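Local atomic coordinates of hypothetical protein XCC0632 (Xanthomonas campestris pv. campestris, PDB entry 2IQI), a protein that is of unknown function but probably serves as an auxiliary lipoprotein component of an ABC-type transport system. Residues Ser99-Phe110 / Thr123-Ser133; Ala140-Arg148 / Ala165-Trp176. All blocks are in the same frame, centred on the assembly; numbering follows the deposited sequence.

Contact 1 of 2, residues Ser99-Phe110 / Thr123-Ser133; sequences SDYKLAIDVRRF and TIELNAKLLHS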
loop_
_atom_site.group_PDB
_atom_site.type_symbol
_atom_site.label_atom_id
_atom_site.label_comp_id
_atom_site.label_asym_id
_atom_site.label_seq_id
_atom_site.Cartn_x
_atom_site.Cartn_y
_atom_site.Cartn_z
ATOM N N SER A 99 7.384 8.717 -19.385
ATOM C CA SER A 99 6.136 8.372 -18.660
ATOM C C SER A 99 4.872 9.283 -18.880
ATOM O O SER A 99 4.948 10.520 -18.778
ATOM C CB SER A 99 6.404 8.229 -17.148
ATOM O OG SER A 99 6.302 9.493 -16.483
ATOM N N ASP A 100 3.717 8.644 -19.131
ATOM C CA ASP A 100 2.402 9.316 -19.255
ATOM C C ASP A 100 1.710 9.680 -17.923
ATOM O O ASP A 100 1.277 10.808 -17.726
ATOM C CB ASP A 100 1.459 8.451 -20.078
ATOM C CG ASP A 100 2.064 8.008 -21.395
ATOM O OD1 ASP A 100 2.031 8.807 -22.347
ATOM O OD2 ASP A 100 2.545 6.857 -21.490
ATOM N N TYR A 101 1.595 8.725 -17.003
ATOM C CA TYR A 101 0.958 8.980 -15.684
ATOM C C TYR A 101 1.918 8.779 -14.538
ATOM O O TYR A 101 2.874 8.014 -14.665
ATOM C CB TYR A 101 -0.269 8.089 -15.476
ATOM C CG TYR A 101 -1.365 8.390 -16.460
ATOM C CD1 TYR A 101 -2.295 9.408 -16.210
ATOM C CD2 TYR A 101 -1.459 7.684 -17.670
ATOM C CE1 TYR A 101 -3.311 9.710 -17.135
ATOM C CE2 TYR A 101 -2.467 7.977 -18.598
ATOM C CZ TYR A 101 -3.380 8.989 -18.318
ATOM O OH TYR A 101 -4.365 9.263 -19.204
ATOM N N LYS A 102 1.638 9.451 -13.420
ATOM C CA LYS A 102 2.410 9.309 -12.187
ATOM C C LYS A 102 1.463 8.923 -11.048
ATOM O O LYS A 102 0.478 9.621 -10.798
ATOM C CB LYS A 102 3.148 10.618 -11.869
ATOM C CG LYS A 102 3.829 10.679 -10.485
ATOM C CD LYS A 102 3.911 12.138 -9.943
ATOM C CE LYS A 102 5.267 12.391 -9.226
ATOM N NZ LYS A 102 5.360 13.720 -8.516
ATOM N N LEU A 103 1.764 7.800 -10.375
ATOM C CA LEU A 103 1.004 7.341 -9.185
ATOM C C LEU A 103 1.692 7.780 -7.916
ATOM O O LEU A 103 2.778 7.266 -7.579
ATOM C CB LEU A 103 0.864 5.827 -9.168
ATOM C CG LEU A 103 0.208 5.191 -7.951
ATOM C CD1 LEU A 103 -1.210 5.644 -7.756
ATOM C CD2 LEU A 103 0.251 3.692 -8.099
ATOM N N ALA A 104 1.055 8.719 -7.211
ATOM C CA ALA A 104 1.582 9.210 -5.938
ATOM C C ALA A 104 0.738 8.786 -4.708
ATOM O O ALA A 104 -0.453 9.099 -4.605
ATOM C CB ALA A 104 1.730 10.721 -5.990
ATOM N N ILE A 105 1.380 8.105 -3.766
ATOM C CA ILE A 105 0.716 7.593 -2.583
ATOM C C ILE A 105 1.158 8.333 -1.329
ATOM O O ILE A 105 2.320 8.500 -1.087
ATOM C CB ILE A 105 0.975 6.087 -2.427
ATOM C CG1 ILE A 105 0.483 5.324 -3.650
ATOM C CG2 ILE A 105 0.207 5.532 -1.264
ATOM C CD1 ILE A 105 1.066 3.919 -3.740
ATOM N N ASP A 106 0.211 8.804 -0.536
ATOM C CA ASP A 106 0.520 9.347 0.779
ATOM C C ASP A 106 -0.049 8.340 1.775
ATOM O O ASP A 106 -1.240 8.006 1.687
ATOM C CB ASP A 106 -0.116 10.706 0.947
ATOM C CG ASP A 106 0.327 11.412 2.207
ATOM O OD1 ASP A 106 1.569 11.525 2.438
ATOM O OD2 ASP A 106 -0.579 11.882 2.963
ATOM N N VAL A 107 0.810 7.823 2.663
ATOM C CA VAL A 107 0.426 6.813 3.666
ATOM C C VAL A 107 0.043 7.486 4.994
ATOM O O VAL A 107 0.834 8.273 5.540
ATOM C CB VAL A 107 1.548 5.819 3.912
ATOM C CG1 VAL A 107 1.165 4.854 5.010
ATOM C CG2 VAL A 107 1.860 5.063 2.631
ATOM N N ARG A 108 -1.170 7.199 5.482
ATOM C CA ARG A 108 -1.738 7.917 6.635
ATOM C C ARG A 108 -1.634 7.103 7.911
ATOM O O ARG A 108 -1.295 7.628 8.966
ATOM C CB ARG A 108 -3.190 8.279 6.381
ATOM C CG ARG A 108 -3.412 9.178 5.172
ATOM C CD ARG A 108 -4.891 9.330 4.983
ATOM N NE ARG A 108 -5.283 10.326 3.999
ATOM C CZ ARG A 108 -6.560 10.616 3.694
ATOM N NH1 ARG A 108 -7.556 9.962 4.304
ATOM N NH2 ARG A 108 -6.857 11.578 2.795
ATOM N N ARG A 109 -1.938 5.812 7.796
ATOM C CA ARG A 109 -1.838 4.884 8.901
ATOM C C ARG A 109 -1.221 3.597 8.413
ATOM O O ARG A 109 -1.572 3.099 7.328
ATOM C CB ARG A 109 -3.209 4.666 9.548
ATOM C CG ARG A 109 -3.649 5.920 10.361
ATOM C CD ARG A 109 -4.761 5.623 11.256
ATOM N NE ARG A 109 -5.890 5.092 10.503
ATOM C CZ ARG A 109 -6.625 4.058 10.905
ATOM N NH1 ARG A 109 -6.337 3.432 12.052
ATOM N NH2 ARG A 109 -7.631 3.635 10.169
ATOM N N PHE A 110 -0.241 3.114 9.177
ATOM C CA PHE A 110 0.359 1.793 8.990
ATOM C C PHE A 110 0.580 1.187 10.404
ATOM O O PHE A 110 1.646 1.356 11.037
ATOM C CB PHE A 110 1.670 1.913 8.227
ATOM C CG PHE A 110 2.042 0.675 7.482
ATOM C CD1 PHE A 110 2.646 -0.387 8.133
ATOM C CD2 PHE A 110 1.783 0.565 6.122
ATOM C CE1 PHE A 110 2.968 -1.534 7.441
ATOM C CE2 PHE A 110 2.116 -0.563 5.425
ATOM C CZ PHE A 110 2.695 -1.620 6.087
ATOM N N THR A 123 -3.791 -2.354 9.937
ATOM C CA THR A 123 -4.520 -1.289 9.340
ATOM C C THR A 123 -3.630 -0.428 8.447
ATOM O O THR A 123 -2.608 0.120 8.895
ATOM C CB THR A 123 -5.144 -0.424 10.451
ATOM O OG1 THR A 123 -6.071 -1.228 11.185
ATOM C CG2 THR A 123 -5.876 0.807 9.887
ATOM N N ILE A 124 -4.034 -0.293 7.189
ATOM C CA ILE A 124 -3.353 0.578 6.288
ATOM C C ILE A 124 -4.376 1.537 5.789
ATOM O O ILE A 124 -5.421 1.135 5.300
ATOM C CB ILE A 124 -2.681 -0.196 5.133
ATOM C CG1 ILE A 124 -1.721 -1.253 5.683
ATOM C CG2 ILE A 124 -1.831 0.716 4.343
ATOM C CD1 ILE A 124 -1.076 -2.076 4.656
ATOM N N GLU A 125 -4.100 2.823 5.953
ATOM C CA GLU A 125 -4.879 3.860 5.318
ATOM C C GLU A 125 -3.952 4.748 4.514
ATOM O O GLU A 125 -2.923 5.216 5.043
ATOM C CB GLU A 125 -5.664 4.652 6.335
ATOM C CG GLU A 125 -6.196 5.981 5.792
ATOM C CD GLU A 125 -6.992 6.779 6.844
ATOM O OE1 GLU A 125 -7.136 6.278 8.006
ATOM O OE2 GLU A 125 -7.495 7.892 6.501
ATOM N N LEU A 126 -4.313 4.961 3.241
ATOM C CA LEU A 126 -3.499 5.745 2.306
ATOM C C LEU A 126 -4.322 6.491 1.215
ATOM O O LEU A 126 -5.486 6.122 0.933
ATOM C CB LEU A 126 -2.399 4.891 1.695
ATOM C CG LEU A 126 -2.853 3.684 0.859
ATOM C CD1 LEU A 126 -3.241 4.116 -0.574
ATOM C CD2 LEU A 126 -1.844 2.456 0.871
ATOM N N ASN A 127 -3.719 7.527 0.607
ATOM C CA ASN A 127 -4.365 8.275 -0.462
ATOM C C ASN A 127 -3.511 8.273 -1.725
ATOM O O ASN A 127 -2.330 8.638 -1.692
ATOM C CB ASN A 127 -4.605 9.702 0.002
ATOM C CG ASN A 127 -5.253 10.566 -1.052
ATOM O OD1 ASN A 127 -4.557 11.285 -1.790
ATOM N ND2 ASN A 127 -6.593 10.523 -1.129
ATOM N N ALA A 128 -4.097 7.851 -2.838
ATOM C CA ALA A 128 -3.402 7.858 -4.120
ATOM C C ALA A 128 -3.912 8.971 -4.993
ATOM O O ALA A 128 -5.111 9.189 -5.109
ATOM C CB ALA A 128 -3.606 6.532 -4.849
ATOM N N LYS A 129 -2.994 9.680 -5.613
ATOM C CA LYS A 129 -3.358 10.573 -6.674
ATOM C C LYS A 129 -2.770 9.964 -7.915
ATOM O O LYS A 129 -1.632 9.442 -7.878
ATOM C CB LYS A 129 -2.703 11.917 -6.445
ATOM C CG LYS A 129 -3.218 12.657 -5.261
ATOM C CD LYS A 129 -2.571 13.992 -5.200
ATOM C CE LYS A 129 -3.454 14.867 -4.369
ATOM N NZ LYS A 129 -3.635 14.435 -2.953
ATOM N N LEU A 130 -3.521 10.020 -9.003
ATOM C CA LEU A 130 -2.993 9.745 -10.309
ATOM C C LEU A 130 -2.914 11.073 -11.058
ATOM O O LEU A 130 -3.904 11.790 -11.193
ATOM C CB LEU A 130 -3.898 8.760 -11.037
ATOM C CG LEU A 130 -3.367 8.328 -12.399
ATOM C CD1 LEU A 130 -2.046 7.526 -12.213
ATOM C CD2 LEU A 130 -4.379 7.534 -13.165
ATOM N N LEU A 131 -1.724 11.421 -11.508
ATOM C CA LEU A 131 -1.469 12.669 -12.236
ATOM C C LEU A 131 -1.102 12.366 -13.669
ATOM O O LEU A 131 -0.514 11.317 -13.969
ATOM C CB LEU A 131 -0.321 13.430 -11.595
ATOM C CG LEU A 131 -0.630 13.996 -10.212
ATOM C CD1 LEU A 131 0.639 14.423 -9.478
ATOM C CD2 LEU A 131 -1.588 15.209 -10.359
ATOM N N HIS A 132 -1.473 13.279 -14.561
ATOM C CA HIS A 132 -1.108 13.198 -15.964
ATOM C C HIS A 132 0.183 14.004 -16.065
ATOM O O HIS A 132 0.170 15.217 -15.813
ATOM C CB HIS A 132 -2.243 13.779 -16.826
ATOM C CG HIS A 132 -2.069 13.550 -18.299
ATOM N ND1 HIS A 132 -1.907 14.578 -19.201
ATOM C CD2 HIS A 132 -2.020 12.410 -19.025
ATOM C CE1 HIS A 132 -1.770 14.085 -20.415
ATOM N NE2 HIS A 132 -1.835 12.771 -20.336
ATOM N N SER A 133 1.305 13.343 -16.371
ATOM C CA SER A 133 2.641 13.977 -16.185
ATOM C C SER A 133 2.808 15.333 -16.891
ATOM O O SER A 133 3.413 16.261 -16.338
ATOM C CB SER A 133 3.780 13.032 -16.576
ATOM O OG SER A 133 3.573 11.723 -16.055
#
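A classic beta bulge sets two residues, Arg108 and Arg109, against the single residue Glu125. Both backbone N-H groups reach the same carbonyl: Arg108 N lies 2.7 Å from Glu125 O, and Arg109 N 3.0 Å from it. The extra residue puts two guanidinium groups beside one carboxylate, and each oxygen forms a salt bridge with a different arginine. Arg108 is extended from CG to NE, and its NH1 donates to Glu125 OE2 at 3.0 Å, using the anti lone pair. Arg109 is bent at chi3 (-57°), which brings NE round to the anti side of Glu125 OE1 at 3.0 Å, somewhat out of the carboxylate plane. Each oxygen lies in the plane of its guanidinium, while the carboxylate is turned 59° from the Arg108 plane and 85° from that of Arg109. Thr123 CG2 sits over one face of the Arg109 guanidinium.

Strands 101-110 and 123-132 are antiparallel neighbours in the mixed sheet. Paired backbone bonds link Lys102 with Leu131, Ala104 with Lys129 and Asp106 with Asn127. Ser133 N to Asp100 O extends the ladder past Tyr101.

The face carrying Tyr101, Leu103, Ile105 and Phe110 is turned to helices 69-82 and 155-185. The Ile124 and Phe110 side chains lie side by side, with Ile124 CD1 3.6 Å from Phe110 CE2. The Ile105 branch CG2 meets Leu126 CD1 at 3.8 Å, and Leu103 CD1 meets Ala128 CB at 3.9 Å. Tyr101 CE1 approaches the edge of the His132 ring, 3.5 Å from CD2, with the planes obliquely turned. Tyr101 OH bonds to Asp184 in helix 155-185.

Contact 2 of 2, residues Ala140-Arg148 / Ala165-Trp176; sequences ASRTFTVAR and ALTQVTTELVGW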
loop_
_atom_site.group_PDB
_atom_site.type_symbol
_atom_site.label_atom_id
_atom_site.label_comp_id
_atom_site.label_asym_id
_atom_site.label_seq_id
_atom_site.Cartn_x
_atom_site.Cartn_y
_atom_site.Cartn_z
ATOM N N ALA A 140 -7.461 11.912 -10.776
ATOM C CA ALA A 140 -8.359 11.517 -9.691
ATOM C C ALA A 140 -7.537 11.191 -8.452
ATOM O O ALA A 140 -6.295 11.139 -8.476
ATOM C CB ALA A 140 -9.185 10.326 -10.068
ATOM N N SER A 141 -8.256 10.976 -7.363
ATOM C CA SER A 141 -7.676 10.836 -6.059
ATOM C C SER A 141 -8.631 9.922 -5.355
ATOM O O SER A 141 -9.822 9.954 -5.656
ATOM C CB SER A 141 -7.635 12.186 -5.365
ATOM O OG SER A 141 -6.646 12.178 -4.335
ATOM N N ARG A 142 -8.118 9.092 -4.448
ATOM C CA ARG A 142 -8.936 8.158 -3.699
ATOM C C ARG A 142 -8.248 7.687 -2.439
ATOM O O ARG A 142 -7.085 7.304 -2.452
ATOM C CB ARG A 142 -9.310 6.942 -4.539
ATOM C CG ARG A 142 -10.166 6.008 -3.749
ATOM C CD ARG A 142 -10.674 4.835 -4.492
ATOM N NE ARG A 142 -11.715 5.210 -5.429
ATOM C CZ ARG A 142 -12.391 4.332 -6.162
ATOM N NH1 ARG A 142 -12.148 3.019 -6.043
ATOM N NH2 ARG A 142 -13.318 4.763 -7.008
ATOM N N THR A 143 -9.005 7.680 -1.348
ATOM C CA THR A 143 -8.560 7.136 -0.076
ATOM C C THR A 143 -8.915 5.663 -0.011
ATOM O O THR A 143 -10.018 5.289 -0.351
ATOM C CB THR A 143 -9.182 7.925 1.052
ATOM O OG1 THR A 143 -8.619 9.236 1.014
ATOM C CG2 THR A 143 -8.887 7.313 2.410
ATOM N N PHE A 144 -7.943 4.837 0.360
ATOM C CA PHE A 144 -8.124 3.394 0.531
ATOM C C PHE A 144 -7.840 3.086 1.984
ATOM O O PHE A 144 -6.790 3.484 2.457
ATOM C CB PHE A 144 -7.122 2.613 -0.338
ATOM C CG PHE A 144 -7.359 2.746 -1.819
ATOM C CD1 PHE A 144 -8.169 1.843 -2.489
ATOM C CD2 PHE A 144 -6.765 3.788 -2.544
ATOM C CE1 PHE A 144 -8.374 1.976 -3.858
ATOM C CE2 PHE A 144 -6.958 3.922 -3.903
ATOM C CZ PHE A 144 -7.770 3.002 -4.575
ATOM N N THR A 145 -8.743 2.386 2.669
ATOM C CA THR A 145 -8.524 1.935 4.044
ATOM C C THR A 145 -8.730 0.431 4.102
ATOM O O THR A 145 -9.788 -0.053 3.746
ATOM C CB THR A 145 -9.557 2.546 5.089
ATOM O OG1 THR A 145 -9.783 3.930 4.827
ATOM C CG2 THR A 145 -9.055 2.407 6.498
ATOM N N VAL A 146 -7.763 -0.303 4.613
ATOM C CA VAL A 146 -7.973 -1.704 4.809
ATOM C C VAL A 146 -7.616 -2.069 6.243
ATOM O O VAL A 146 -6.583 -1.624 6.755
ATOM C CB VAL A 146 -7.133 -2.497 3.830
ATOM C CG1 VAL A 146 -7.141 -3.974 4.181
ATOM C CG2 VAL A 146 -7.659 -2.306 2.431
ATOM N N ALA A 147 -8.482 -2.850 6.901
ATOM C CA ALA A 147 -8.188 -3.391 8.248
ATOM C C ALA A 147 -8.438 -4.896 8.299
ATOM O O ALA A 147 -9.526 -5.387 7.953
ATOM C CB ALA A 147 -8.992 -2.661 9.333
ATOM N N ARG A 148 -7.431 -5.660 8.694
ATOM C CA ARG A 148 -7.636 -7.114 8.720
ATOM C C ARG A 148 -7.357 -7.637 10.107
ATOM O O ARG A 148 -6.261 -7.440 10.627
ATOM C CB ARG A 148 -6.776 -7.818 7.666
ATOM C CG ARG A 148 -7.098 -7.420 6.201
ATOM C CD ARG A 148 -8.401 -8.010 5.657
ATOM N NE ARG A 148 -8.290 -9.469 5.553
ATOM C CZ ARG A 148 -7.960 -10.125 4.438
ATOM N NH1 ARG A 148 -7.750 -9.449 3.312
ATOM N NH2 ARG A 148 -7.856 -11.459 4.439
ATOM N N ALA A 165 -3.423 -7.266 4.679
ATOM C CA ALA A 165 -3.795 -5.869 4.426
ATOM C C ALA A 165 -2.996 -5.275 3.264
ATOM O O ALA A 165 -3.538 -4.524 2.418
ATOM C CB ALA A 165 -3.610 -5.027 5.654
ATOM N N LEU A 166 -1.709 -5.607 3.223
ATOM C CA LEU A 166 -0.867 -5.174 2.150
ATOM C C LEU A 166 -1.383 -5.705 0.866
ATOM O O LEU A 166 -1.452 -4.949 -0.100
ATOM C CB LEU A 166 0.557 -5.686 2.308
ATOM C CG LEU A 166 1.507 -4.625 2.809
ATOM C CD1 LEU A 166 2.662 -5.277 3.582
ATOM C CD2 LEU A 166 1.949 -3.787 1.635
ATOM N N THR A 167 -1.711 -7.003 0.837
ATOM C CA THR A 167 -2.111 -7.652 -0.405
ATOM C C THR A 167 -3.416 -7.016 -0.886
ATOM O O THR A 167 -3.516 -6.610 -2.053
ATOM C CB THR A 167 -2.226 -9.175 -0.248
ATOM O OG1 THR A 167 -0.943 -9.704 0.083
ATOM C CG2 THR A 167 -2.723 -9.859 -1.537
ATOM N N GLN A 168 -4.380 -6.866 0.024
ATOM C CA GLN A 168 -5.670 -6.261 -0.331
ATOM C C GLN A 168 -5.584 -4.788 -0.793
ATOM O O GLN A 168 -6.191 -4.460 -1.808
ATOM C CB GLN A 168 -6.714 -6.462 0.764
ATOM C CG GLN A 168 -8.022 -5.799 0.472
ATOM C CD GLN A 168 -9.049 -5.906 1.610
ATOM O OE1 GLN A 168 -8.988 -6.804 2.442
ATOM N NE2 GLN A 168 -10.011 -4.989 1.620
ATOM N N VAL A 169 -4.831 -3.917 -0.102
ATOM C CA VAL A 169 -4.749 -2.502 -0.532
ATOM C C VAL A 169 -4.039 -2.372 -1.871
ATOM O O VAL A 169 -4.472 -1.578 -2.700
ATOM C CB VAL A 169 -4.200 -1.479 0.572
ATOM C CG1 VAL A 169 -2.685 -1.450 0.682
ATOM C CG2 VAL A 169 -4.718 -0.079 0.320
ATOM N N THR A 170 -2.972 -3.158 -2.082
ATOM C CA THR A 170 -2.202 -3.125 -3.322
ATOM C C THR A 170 -3.131 -3.556 -4.460
ATOM O O THR A 170 -3.086 -2.987 -5.541
ATOM C CB THR A 170 -0.971 -4.078 -3.264
ATOM O OG1 THR A 170 -0.112 -3.693 -2.192
ATOM C CG2 THR A 170 -0.172 -4.074 -4.544
ATOM N N THR A 171 -3.983 -4.553 -4.213
ATOM C CA THR A 171 -4.904 -5.049 -5.249
ATOM C C THR A 171 -5.896 -3.936 -5.626
ATOM O O THR A 171 -6.305 -3.784 -6.797
ATOM C CB THR A 171 -5.661 -6.314 -4.779
ATOM O OG1 THR A 171 -4.724 -7.362 -4.534
ATOM C CG2 THR A 171 -6.572 -6.782 -5.814
ATOM N N GLU A 172 -6.300 -3.162 -4.631
ATOM C CA GLU A 172 -7.256 -2.110 -4.885
ATOM C C GLU A 172 -6.560 -0.960 -5.618
ATOM O O GLU A 172 -7.184 -0.259 -6.404
ATOM C CB GLU A 172 -7.929 -1.657 -3.578
ATOM C CG GLU A 172 -8.980 -2.633 -3.025
ATOM C CD GLU A 172 -9.543 -2.254 -1.598
ATOM O OE1 GLU A 172 -9.553 -1.043 -1.175
ATOM O OE2 GLU A 172 -10.009 -3.210 -0.902
ATOM N N LEU A 173 -5.271 -0.779 -5.368
ATOM C CA LEU A 173 -4.552 0.340 -5.962
ATOM C C LEU A 173 -4.296 0.105 -7.436
ATOM O O LEU A 173 -4.591 0.939 -8.281
ATOM C CB LEU A 173 -3.212 0.532 -5.278
ATOM C CG LEU A 173 -3.226 1.435 -4.072
ATOM C CD1 LEU A 173 -1.932 1.293 -3.226
ATOM C CD2 LEU A 173 -3.373 2.809 -4.691
ATOM N N VAL A 174 -3.728 -1.051 -7.712
ATOM C CA VAL A 174 -3.391 -1.434 -9.028
ATOM C C VAL A 174 -4.603 -1.325 -9.952
ATOM O O VAL A 174 -4.495 -0.793 -11.073
ATOM C CB VAL A 174 -2.793 -2.822 -9.006
ATOM C CG1 VAL A 174 -2.816 -3.450 -10.387
ATOM C CG2 VAL A 174 -1.363 -2.738 -8.505
ATOM N N GLY A 175 -5.755 -1.802 -9.478
ATOM C CA GLY A 175 -6.927 -1.940 -10.311
ATOM C C GLY A 175 -7.486 -0.574 -10.532
ATOM O O GLY A 175 -8.026 -0.279 -11.584
ATOM N N TRP A 176 -7.336 0.296 -9.553
ATOM C CA TRP A 176 -7.925 1.623 -9.674
ATOM C C TRP A 176 -7.045 2.482 -10.535
ATOM O O TRP A 176 -7.533 3.411 -11.158
ATOM C CB TRP A 176 -8.093 2.235 -8.305
ATOM C CG TRP A 176 -8.481 3.609 -8.285
ATOM C CD1 TRP A 176 -9.756 4.105 -8.313
ATOM C CD2 TRP A 176 -7.608 4.730 -8.171
ATOM N NE1 TRP A 176 -9.723 5.484 -8.248
ATOM C CE2 TRP A 176 -8.413 5.889 -8.174
ATOM C CE3 TRP A 176 -6.214 4.876 -8.105
ATOM C CZ2 TRP A 176 -7.865 7.174 -8.090
ATOM C CZ3 TRP A 176 -5.671 6.171 -8.026
ATOM C CH2 TRP A 176 -6.494 7.289 -8.011
HETATM O O HOH W 1 -10.465 0.888 0.507
#
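The Trp176 indole has Arg142 and Phe144 over the same face, and Ala140 O and Ser141 N at its edge. Phe144 meets it as a T-shaped pair: the phenyl edge points at the indole face, the planes 79° apart and the phenyl and five-membered ring centroids 5.5 Å apart. The Phe144 ring itself is held between Arg142 CG on one face and Leu173 CG on the other. Glu172 OE1 lies at its edge, 3.5 Å from CD1.

This is one helix packed along a sheet face in a two-layer alpha/beta arrangement. Helix 165-176 runs back nearly antiparallel to strand 140-148, its axis 8.2 Å away at the closest point.

The Arg142 chain passes over the indole, running opposite to the Trp176 side chain. Its CD makes a CH-pi contact with the five-membered ring. A bend at chi3 (-73°) brings CZ to 3.4 Å from Trp176 CD1, but the guanidinium is tilted 41° from the ring and does not stack flat.

Further along, Val146 fits among Ala165, Gln168 and Val169, with CG2 4.0 Å from Val169 CB. A polar chain runs along this flank. Arg148 NH1 donates to Gln168 OE1 at 3.0 Å, in the plane of the amide carbonyl. Gln168 NE2 donates in turn to Glu172 OE2. The other oxygen, Glu172 OE1, accepts from a water at 2.7 Å, and that water accepts from Thr145 N.

Contacts 1 and 2 share one sheet, because strands 121-132 and 137-149 are neighbours in it. Backbone bonds such as Phe144 N to Leu126 O probably join them directly. Contact 1 is sheet pairing, held by a backbone ladder; contact 2 is helix-on-sheet packing, held mainly by side chains, with one direct hydrogen bond and a water bridge. Both are partly buried: Leu103, Ile105, Leu126 and Ala128 share the helix-covered core face with Phe144 and Val146, and Leu173 touches both Ile105 and Ala128. Charged groups sit nearer the surface: the arginine-glutamate network on the sheet face turned from the helices, exposed Arg142 over Trp176, and the Arg148-Gln168-Glu172 chain along the helix flank.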